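PDB 6IDY: lipase aflb from Neosartorya fumigata, which probably hydrolyses the ester bonds of lipids such as triacylglycerols, using an alpha/beta-hydrolase fold. Local coordinates for residues L365-W371 / R397-L403; I88-I94 / E412-L416; Y105-N111 / P172-Y178. One frame throughout, in Å; residues are numbered along the deposited sequence.

Interaction 1. Residues L365-W371 / R397-L403; sequences LYNPLAW and RVLPPQL
Pro400 lies over one face of the Trp371 indole, its CG 3.5 Å from the centroid of the five-membered ring and only 8° off the ring normal, a CH-pi contact of nearly ideal geometry. Phe181 stacks on the same indole from elsewhere in the chain. At the indole edge, near the ring plane, stands the carbonyl of Leu365, whose O takes the hydrogen of Trp371 NE1 at 2.8 Å and 162°. That bond, made within residues 365-371, fixes the rotation of the indole and satisfies its polar atom. Around the six-membered ring, Leu403 CD1 approaches Trp371 CZ2 at 3.7 Å and Gln402 brings OE1 obliquely near CE3, with its amide plane close to parallel with the indole.

The contact joins the start of helix 368-379, which comes after the edge strand 341-345 of the central alpha/beta-hydrolase sheet, with helix 346-349 and a loop between, to the irregular connection between helices 391-396 and 405-412. Asn367 is the N-cap of helix 368-379, its OD1 accepting from Ala370 N on a lone pair, while its ND2 is bonded to Ala355 O. Pro368, the first helical residue, sets its ring against the irregular backbone of Arg397 and Val398: CG is 3.4 Å from Arg397 O, and CB touches Arg397 CB at 3.6 Å. A type I turn from Pro400 to Leu403 brings the chain back, so that Leu403 can reach the indole.

Tyr366 carries its ring with CG between the backbone N and the carbonyl carbon (chi1 56°), which places CD1 3.7 Å from Leu399 CD2. Its hydroxyl leaves these two segments and bonds to Glu412. The Tyr366 carbonyl O also faces the ring of Pro400, 3.1 Å from CD.

Interaction 2. Residues I88-I94 / E412-L416; sequences ILTVGLI and EGLLL
Glu412 reaches from the end of helix 405-412 into an aliphatic wall formed by Ile88, Leu93 and Ile94. Glu412 CB sits among all three, 3.8 Å from Leu93 CD2 and 3.9 Å from Ile88 CD1, with Ile94 CD1 slightly farther off. CG stays beside the same Leu93 methyl. There the chain bends (chi2 -52°), and Glu412 OE1 comes to rest 3.5 Å from Ile88 CD1, a methyl that offers it no hydrogen bond. OE2 turns outside the two segments, to Thr360 OG1 and the hydroxyl of Tyr366.

Past Glu412 the side chains that meet are all aliphatic. Ile94 lays CD1 on the peptide backbone at Gly413, 3.6 Å from its N, where helix 405-412 passes into helix 414-424. Leu416 extends CD2 to within 4.2 Å of Leu89 CG, and Leu415 CD1 meets Ile88 CG1 at 4.1 Å, the two side chains crossing at about a right angle.

The chain turn that brings these groups together is a Schellman motif closing helix 81-90: Gly92 has positive phi, and Leu93 N bonds back to Ile88 O. Leu93 and Ile94 are thereby swung round to the side on which Ile88 and Leu89 already point or reach. Helices 31-47, 63-73 and 96-103 pack around the same cluster.

No hydrogen bond crosses between the segments, and the acid is buried with Glu362 OE2 close to its OE1. Two carboxylates this close in a buried place would probably raise the proton affinity of one of them, although the two hydroxyls on OE2 would offset part of this.

Interaction 3. Residues Y105-N111 / P172-Y178; sequences YLNLDLN and PAGTTYY
The 3-10 turn 109-111 settles against the first turn of helix 173-178, with the CA atoms of Leu110 and Gly174 only 4.6 Å apart. This close approach rests on the absence of a side chain at Gly174, whose CA lies 3.4 Å from Leu110 O in a CA-H...O contact. The same carbonyl also accepts from Trp194 and Asn196.

Asn111 does most of the polar work. With CG anti to the carbonyl carbon (chi1 -66°), its amide is turned toward the helix, and both hydrogens of Asn111 ND2 are used in the amide plane: one goes to Thr175 OG1 at 2.8 Å and 162°, the other back to Tyr105 O at 2.8 Å and 172°. Asn111 OD1 accepts from Thr175 N, also at 2.8 Å, by a bent bond that lies on a lone pair in the carbonyl plane. Three bonds therefore fix the rotation of the amide, and two of them bind backbone and side chain of a single threonine.

Helix 173-178 follows the loop after strand 161-166, a region that in alpha/beta hydrolases commonly contributes to the oxyanion hole, so the long connection containing residues 105-111 is fastened beside a part of the fold that is probably functional. At the helix start, Pro172 in the N-cap position presents CG to the edge of the Tyr105 ring, 3.9 Å from CD2, the two side chains crossing at about a right angle. Tyr105 OH bonds to Glu421 of helix 414-424. Leu108 brings CD2 to 3.5 Å from Thr175 OG1, and farther along the helix Leu110 CD1 meets Tyr178 CD1 at 3.7 Å.

How the interactions relate
The three contacts illustrate how chemistry follows place in the fold. Interactions 1 and 2 are buried and have no hydrogen bond between their segments, the first relying on one proline over an indole and another against backbone, the second on branched aliphatics round a buried glutamate. Interaction 3 is only partly buried and uses an asparagine for directed polar bonds. Residues 412-416 connect all three: Glu412 is probably hydrogen-bonded to the Tyr366 hydroxyl of interaction 1, while Leu414 CD2 packs 3.7 Å from Thr175 CG2 of interaction 3. Leu365 in turn touches Thr176 and Tyr177. In sequence, interaction 2 spans the other two, which follow one another between its segments.

Interaction 1. Residues L365-W371 / R397-L403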
# COMPACT_ATOMS: atom_id res chain seq x y z
N LEU A 365 6.66 5.42 -1.57
CA LEU A 365 7.39 4.23 -1.09
C LEU A 365 8.91 4.35 -1.26
O LEU A 365 9.67 3.70 -0.53
CB LEU A 365 6.88 2.95 -1.77
CG LEU A 365 5.44 2.52 -1.46
CD1 LEU A 365 4.94 1.52 -2.50
CD2 LEU A 365 5.33 1.95 -0.04
N TYR A 366 9.36 5.16 -2.23
CA TYR A 366 10.79 5.37 -2.45
C TYR A 366 11.22 6.82 -2.13
O TYR A 366 12.30 7.23 -2.52
CB TYR A 366 11.25 4.91 -3.86
CG TYR A 366 10.52 5.52 -5.04
CD1 TYR A 366 10.69 6.86 -5.38
CD2 TYR A 366 9.74 4.74 -5.89
CE1 TYR A 366 10.05 7.42 -6.48
CE2 TYR A 366 9.10 5.28 -7.00
CZ TYR A 366 9.27 6.62 -7.30
OH TYR A 366 8.62 7.17 -8.38
N ASN A 367 10.37 7.57 -1.41
CA ASN A 367 10.68 8.95 -1.05
C ASN A 367 11.67 9.02 0.15
O ASN A 367 11.45 8.34 1.15
CB ASN A 367 9.41 9.76 -0.77
CG ASN A 367 9.70 11.19 -0.44
OD1 ASN A 367 9.95 11.55 0.71
ND2 ASN A 367 9.71 12.05 -1.45
N PRO A 368 12.75 9.84 0.06
CA PRO A 368 13.73 9.88 1.17
C PRO A 368 13.19 10.40 2.49
O PRO A 368 13.61 9.91 3.54
CB PRO A 368 14.86 10.76 0.62
CG PRO A 368 14.26 11.52 -0.49
CD PRO A 368 13.18 10.70 -1.07
N LEU A 369 12.25 11.36 2.45
CA LEU A 369 11.61 11.90 3.65
C LEU A 369 10.71 10.83 4.28
O LEU A 369 10.75 10.66 5.50
CB LEU A 369 10.83 13.20 3.36
CG LEU A 369 10.05 13.83 4.53
CD1 LEU A 369 10.99 14.42 5.60
CD2 LEU A 369 9.05 14.86 4.03
N ALA A 370 9.97 10.06 3.45
CA ALA A 370 9.11 8.96 3.92
C ALA A 370 9.94 7.95 4.74
O ALA A 370 9.53 7.57 5.84
CB ALA A 370 8.44 8.26 2.75
N TRP A 371 11.12 7.57 4.22
CA TRP A 371 12.08 6.66 4.85
C TRP A 371 12.66 7.22 6.14
O TRP A 371 12.69 6.52 7.14
CB TRP A 371 13.19 6.29 3.88
CG TRP A 371 12.80 5.18 2.97
CD1 TRP A 371 11.89 5.23 1.95
CD2 TRP A 371 13.24 3.82 3.04
NE1 TRP A 371 11.75 3.99 1.37
CE2 TRP A 371 12.58 3.10 2.02
CE3 TRP A 371 14.14 3.13 3.88
CZ2 TRP A 371 12.78 1.73 1.81
CZ3 TRP A 371 14.35 1.77 3.66
CH2 TRP A 371 13.67 1.09 2.65
N ARG A 397 17.82 14.84 -1.02
CA ARG A 397 17.84 13.53 -1.66
C ARG A 397 16.61 13.33 -2.56
O ARG A 397 15.59 14.01 -2.39
CB ARG A 397 17.86 12.41 -0.60
CG ARG A 397 19.11 12.29 0.26
CD ARG A 397 18.82 11.35 1.42
NE ARG A 397 19.98 11.08 2.26
CZ ARG A 397 19.91 10.70 3.53
NH1 ARG A 397 18.73 10.57 4.13
NH2 ARG A 397 21.02 10.45 4.22
N VAL A 398 16.70 12.38 -3.50
CA VAL A 398 15.61 11.97 -4.39
C VAL A 398 15.15 10.56 -4.03
O VAL A 398 14.01 10.17 -4.32
CB VAL A 398 15.93 12.13 -5.90
CG1 VAL A 398 15.99 13.60 -6.30
CG2 VAL A 398 17.21 11.40 -6.29
N LEU A 399 16.04 9.79 -3.41
CA LEU A 399 15.81 8.42 -2.96
C LEU A 399 16.48 8.23 -1.61
O LEU A 399 17.52 8.86 -1.39
CB LEU A 399 16.45 7.42 -3.95
CG LEU A 399 15.80 7.20 -5.31
CD1 LEU A 399 16.60 6.19 -6.12
CD2 LEU A 399 14.36 6.70 -5.17
N PRO A 400 16.00 7.34 -0.71
CA PRO A 400 16.76 7.07 0.52
C PRO A 400 18.09 6.39 0.14
O PRO A 400 18.16 5.78 -0.93
CB PRO A 400 15.86 6.10 1.29
CG PRO A 400 15.05 5.42 0.24
CD PRO A 400 14.81 6.46 -0.81
N PRO A 401 19.16 6.48 0.96
CA PRO A 401 20.43 5.80 0.58
C PRO A 401 20.28 4.29 0.36
O PRO A 401 21.06 3.69 -0.37
CB PRO A 401 21.37 6.10 1.75
CG PRO A 401 20.75 7.23 2.49
CD PRO A 401 19.28 7.16 2.26
N GLN A 402 19.26 3.68 0.98
CA GLN A 402 18.98 2.24 0.93
C GLN A 402 18.40 1.77 -0.41
O GLN A 402 18.44 0.57 -0.70
CB GLN A 402 18.06 1.83 2.09
CG GLN A 402 18.67 2.03 3.49
CD GLN A 402 18.54 3.45 4.00
OE1 GLN A 402 17.62 4.19 3.65
NE2 GLN A 402 19.48 3.87 4.84
N LEU A 403 17.86 2.68 -1.22
CA LEU A 403 17.27 2.31 -2.51
C LEU A 403 18.03 2.89 -3.70
O LEU A 403 18.74 3.90 -3.57
CB LEU A 403 15.77 2.70 -2.58
CG LEU A 403 14.81 2.12 -1.51
CD1 LEU A 403 13.41 2.63 -1.73
CD2 LEU A 403 14.80 0.60 -1.52

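Interaction 2. Residues I88-I94 / E412-L416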
# COMPACT_ATOMS: atom_id res chain seq x y z
N ILE A 88 3.56 4.95 -18.35
CA ILE A 88 4.68 4.26 -17.71
C ILE A 88 5.47 3.45 -18.77
O ILE A 88 6.70 3.50 -18.80
CB ILE A 88 4.12 3.40 -16.53
CG1 ILE A 88 3.94 4.23 -15.23
CG2 ILE A 88 4.89 2.10 -16.26
CD1 ILE A 88 5.17 4.72 -14.52
N LEU A 89 4.75 2.76 -19.66
CA LEU A 89 5.39 2.00 -20.74
C LEU A 89 5.71 2.85 -21.96
O LEU A 89 6.75 2.62 -22.58
CB LEU A 89 4.58 0.75 -21.12
CG LEU A 89 4.65 -0.44 -20.16
CD1 LEU A 89 3.91 -1.62 -20.72
CD2 LEU A 89 6.09 -0.87 -19.86
N THR A 90 4.85 3.84 -22.29
CA THR A 90 5.03 4.75 -23.44
C THR A 90 6.37 5.51 -23.34
O THR A 90 7.08 5.63 -24.34
CB THR A 90 3.82 5.70 -23.58
OG1 THR A 90 2.62 4.91 -23.60
CG2 THR A 90 3.88 6.56 -24.85
N VAL A 91 6.72 5.98 -22.13
CA VAL A 91 7.97 6.70 -21.86
C VAL A 91 9.17 5.74 -21.68
O VAL A 91 10.30 6.20 -21.53
CB VAL A 91 7.86 7.72 -20.69
CG1 VAL A 91 6.75 8.74 -20.95
CG2 VAL A 91 7.68 7.03 -19.34
N GLY A 92 8.89 4.43 -21.67
CA GLY A 92 9.89 3.38 -21.50
C GLY A 92 10.57 3.38 -20.15
O GLY A 92 11.78 3.14 -20.06
N LEU A 93 9.81 3.64 -19.08
CA LEU A 93 10.33 3.68 -17.72
C LEU A 93 10.73 2.29 -17.18
O LEU A 93 11.68 2.19 -16.41
CB LEU A 93 9.32 4.37 -16.78
CG LEU A 93 9.80 4.76 -15.37
CD1 LEU A 93 10.80 5.88 -15.41
CD2 LEU A 93 8.65 5.21 -14.52
N ILE A 94 10.01 1.24 -17.60
CA ILE A 94 10.27 -0.10 -17.08
C ILE A 94 11.17 -0.91 -18.01
O ILE A 94 10.76 -1.23 -19.13
CB ILE A 94 8.98 -0.88 -16.68
CG1 ILE A 94 7.87 0.04 -16.08
CG2 ILE A 94 9.31 -2.06 -15.74
CD1 ILE A 94 8.23 0.95 -14.79
N GLU A 412 7.32 1.71 -9.60
CA GLU A 412 6.46 2.29 -10.63
C GLU A 412 5.78 1.20 -11.46
O GLU A 412 4.60 1.33 -11.79
CB GLU A 412 7.27 3.26 -11.53
CG GLU A 412 7.50 4.62 -10.89
CD GLU A 412 6.26 5.32 -10.37
OE1 GLU A 412 5.19 5.17 -11.00
OE2 GLU A 412 6.35 6.02 -9.33
N GLY A 413 6.51 0.11 -11.73
CA GLY A 413 6.03 -1.05 -12.47
C GLY A 413 4.87 -1.79 -11.83
O GLY A 413 4.20 -2.56 -12.50
N LEU A 414 4.61 -1.54 -10.52
CA LEU A 414 3.51 -2.14 -9.74
C LEU A 414 2.14 -1.81 -10.31
O LEU A 414 1.20 -2.59 -10.12
CB LEU A 414 3.55 -1.68 -8.28
CG LEU A 414 4.77 -2.06 -7.45
CD1 LEU A 414 4.70 -1.38 -6.08
CD2 LEU A 414 4.93 -3.58 -7.34
N LEU A 415 2.01 -0.65 -10.98
CA LEU A 415 0.77 -0.19 -11.61
C LEU A 415 0.31 -1.16 -12.67
O LEU A 415 -0.90 -1.29 -12.89
CB LEU A 415 0.95 1.21 -12.21
CG LEU A 415 1.17 2.35 -11.22
CD1 LEU A 415 1.53 3.61 -11.94
CD2 LEU A 415 -0.06 2.57 -10.34
N LEU A 416 1.26 -1.87 -13.32
CA LEU A 416 0.98 -2.86 -14.35
C LEU A 416 0.31 -4.09 -13.73
O LEU A 416 -0.62 -4.64 -14.32
CB LEU A 416 2.26 -3.24 -15.11
CG LEU A 416 3.06 -2.08 -15.72
CD1 LEU A 416 4.41 -2.57 -16.21
CD2 LEU A 416 2.30 -1.40 -16.87

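Interaction 3. Residues Y105-N111 / P172-Y178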
# COMPACT_ATOMS: atom_id res chain seq x y z
N TYR A 105 4.77 -12.49 -11.30
CA TYR A 105 4.33 -12.18 -9.93
C TYR A 105 3.39 -13.24 -9.31
O TYR A 105 3.48 -13.48 -8.11
CB TYR A 105 3.72 -10.76 -9.83
CG TYR A 105 2.27 -10.66 -10.28
CD1 TYR A 105 1.94 -10.62 -11.63
CD2 TYR A 105 1.23 -10.63 -9.35
CE1 TYR A 105 0.61 -10.55 -12.05
CE2 TYR A 105 -0.10 -10.56 -9.76
CZ TYR A 105 -0.40 -10.52 -11.11
OH TYR A 105 -1.71 -10.43 -11.52
N LEU A 106 2.47 -13.83 -10.11
CA LEU A 106 1.49 -14.82 -9.63
C LEU A 106 2.09 -16.09 -9.05
O LEU A 106 1.58 -16.62 -8.07
CB LEU A 106 0.46 -15.18 -10.71
CG LEU A 106 -0.68 -14.21 -10.97
CD1 LEU A 106 -1.55 -14.73 -12.07
CD2 LEU A 106 -1.55 -14.01 -9.73
N ASN A 107 3.17 -16.58 -9.67
CA ASN A 107 3.86 -17.80 -9.25
C ASN A 107 5.03 -17.52 -8.29
O ASN A 107 5.65 -18.46 -7.80
CB ASN A 107 4.28 -18.63 -10.47
CG ASN A 107 3.11 -19.15 -11.26
OD1 ASN A 107 2.74 -18.61 -12.30
ND2 ASN A 107 2.48 -20.22 -10.77
N LEU A 108 5.30 -16.23 -8.00
CA LEU A 108 6.36 -15.81 -7.09
C LEU A 108 6.03 -16.20 -5.65
O LEU A 108 4.92 -15.93 -5.17
CB LEU A 108 6.60 -14.28 -7.22
CG LEU A 108 7.74 -13.67 -6.39
CD1 LEU A 108 9.08 -13.85 -7.08
CD2 LEU A 108 7.49 -12.19 -6.14
N ASP A 109 7.00 -16.84 -4.96
CA ASP A 109 6.87 -17.30 -3.57
C ASP A 109 6.58 -16.18 -2.57
O ASP A 109 5.85 -16.42 -1.61
CB ASP A 109 8.10 -18.12 -3.14
CG ASP A 109 8.30 -19.42 -3.89
OD1 ASP A 109 7.29 -20.04 -4.31
OD2 ASP A 109 9.47 -19.84 -4.05
N LEU A 110 7.11 -14.96 -2.81
CA LEU A 110 6.90 -13.79 -1.95
C LEU A 110 5.44 -13.31 -1.93
O LEU A 110 5.04 -12.63 -0.99
CB LEU A 110 7.81 -12.61 -2.36
CG LEU A 110 9.30 -12.87 -2.63
CD1 LEU A 110 9.98 -11.62 -3.16
CD2 LEU A 110 10.03 -13.39 -1.37
N ASN A 111 4.65 -13.64 -2.98
CA ASN A 111 3.25 -13.23 -3.09
C ASN A 111 2.25 -14.30 -2.61
O ASN A 111 1.05 -14.05 -2.62
CB ASN A 111 2.93 -12.81 -4.53
CG ASN A 111 3.66 -11.57 -4.96
OD1 ASN A 111 3.96 -10.68 -4.17
ND2 ASN A 111 3.96 -11.48 -6.24
N PRO A 172 -0.05 -7.21 -4.81
CA PRO A 172 0.42 -8.09 -3.72
C PRO A 172 1.57 -7.47 -2.94
O PRO A 172 2.39 -6.77 -3.52
CB PRO A 172 0.88 -9.37 -4.45
CG PRO A 172 0.31 -9.28 -5.81
CD PRO A 172 0.20 -7.82 -6.13
N ALA A 173 1.63 -7.75 -1.63
CA ALA A 173 2.65 -7.24 -0.71
C ALA A 173 4.06 -7.60 -1.11
O ALA A 173 4.92 -6.72 -1.14
CB ALA A 173 2.37 -7.74 0.70
N GLY A 174 4.28 -8.88 -1.42
CA GLY A 174 5.58 -9.42 -1.79
C GLY A 174 6.29 -8.63 -2.85
O GLY A 174 7.41 -8.16 -2.62
N THR A 175 5.63 -8.43 -4.01
CA THR A 175 6.20 -7.67 -5.11
C THR A 175 6.31 -6.18 -4.75
O THR A 175 7.36 -5.59 -5.01
CB THR A 175 5.47 -7.93 -6.44
OG1 THR A 175 5.61 -9.32 -6.75
CG2 THR A 175 6.06 -7.13 -7.59
N THR A 176 5.25 -5.60 -4.16
CA THR A 176 5.19 -4.20 -3.73
C THR A 176 6.41 -3.78 -2.91
O THR A 176 7.09 -2.81 -3.26
CB THR A 176 3.91 -3.93 -2.93
OG1 THR A 176 2.80 -4.13 -3.80
CG2 THR A 176 3.85 -2.51 -2.31
N TYR A 177 6.68 -4.53 -1.84
CA TYR A 177 7.74 -4.19 -0.90
C TYR A 177 9.13 -4.68 -1.29
O TYR A 177 10.10 -4.20 -0.74
CB TYR A 177 7.34 -4.67 0.49
CG TYR A 177 6.22 -3.81 1.04
CD1 TYR A 177 6.42 -2.47 1.35
CD2 TYR A 177 4.93 -4.33 1.19
CE1 TYR A 177 5.38 -1.67 1.82
CE2 TYR A 177 3.89 -3.54 1.67
CZ TYR A 177 4.12 -2.22 2.00
OH TYR A 177 3.13 -1.43 2.51
N TYR A 178 9.23 -5.57 -2.29
CA TYR A 178 10.50 -6.06 -2.82
C TYR A 178 11.36 -4.87 -3.27
O TYR A 178 12.57 -4.85 -3.02
CB TYR A 178 10.23 -7.04 -3.99
CG TYR A 178 11.47 -7.58 -4.66
CD1 TYR A 178 12.08 -8.75 -4.22
CD2 TYR A 178 12.01 -6.95 -5.78
CE1 TYR A 178 13.21 -9.26 -4.86
CE2 TYR A 178 13.14 -7.45 -6.42
CZ TYR A 178 13.75 -8.60 -5.95
OH TYR A 178 14.86 -9.11 -6.58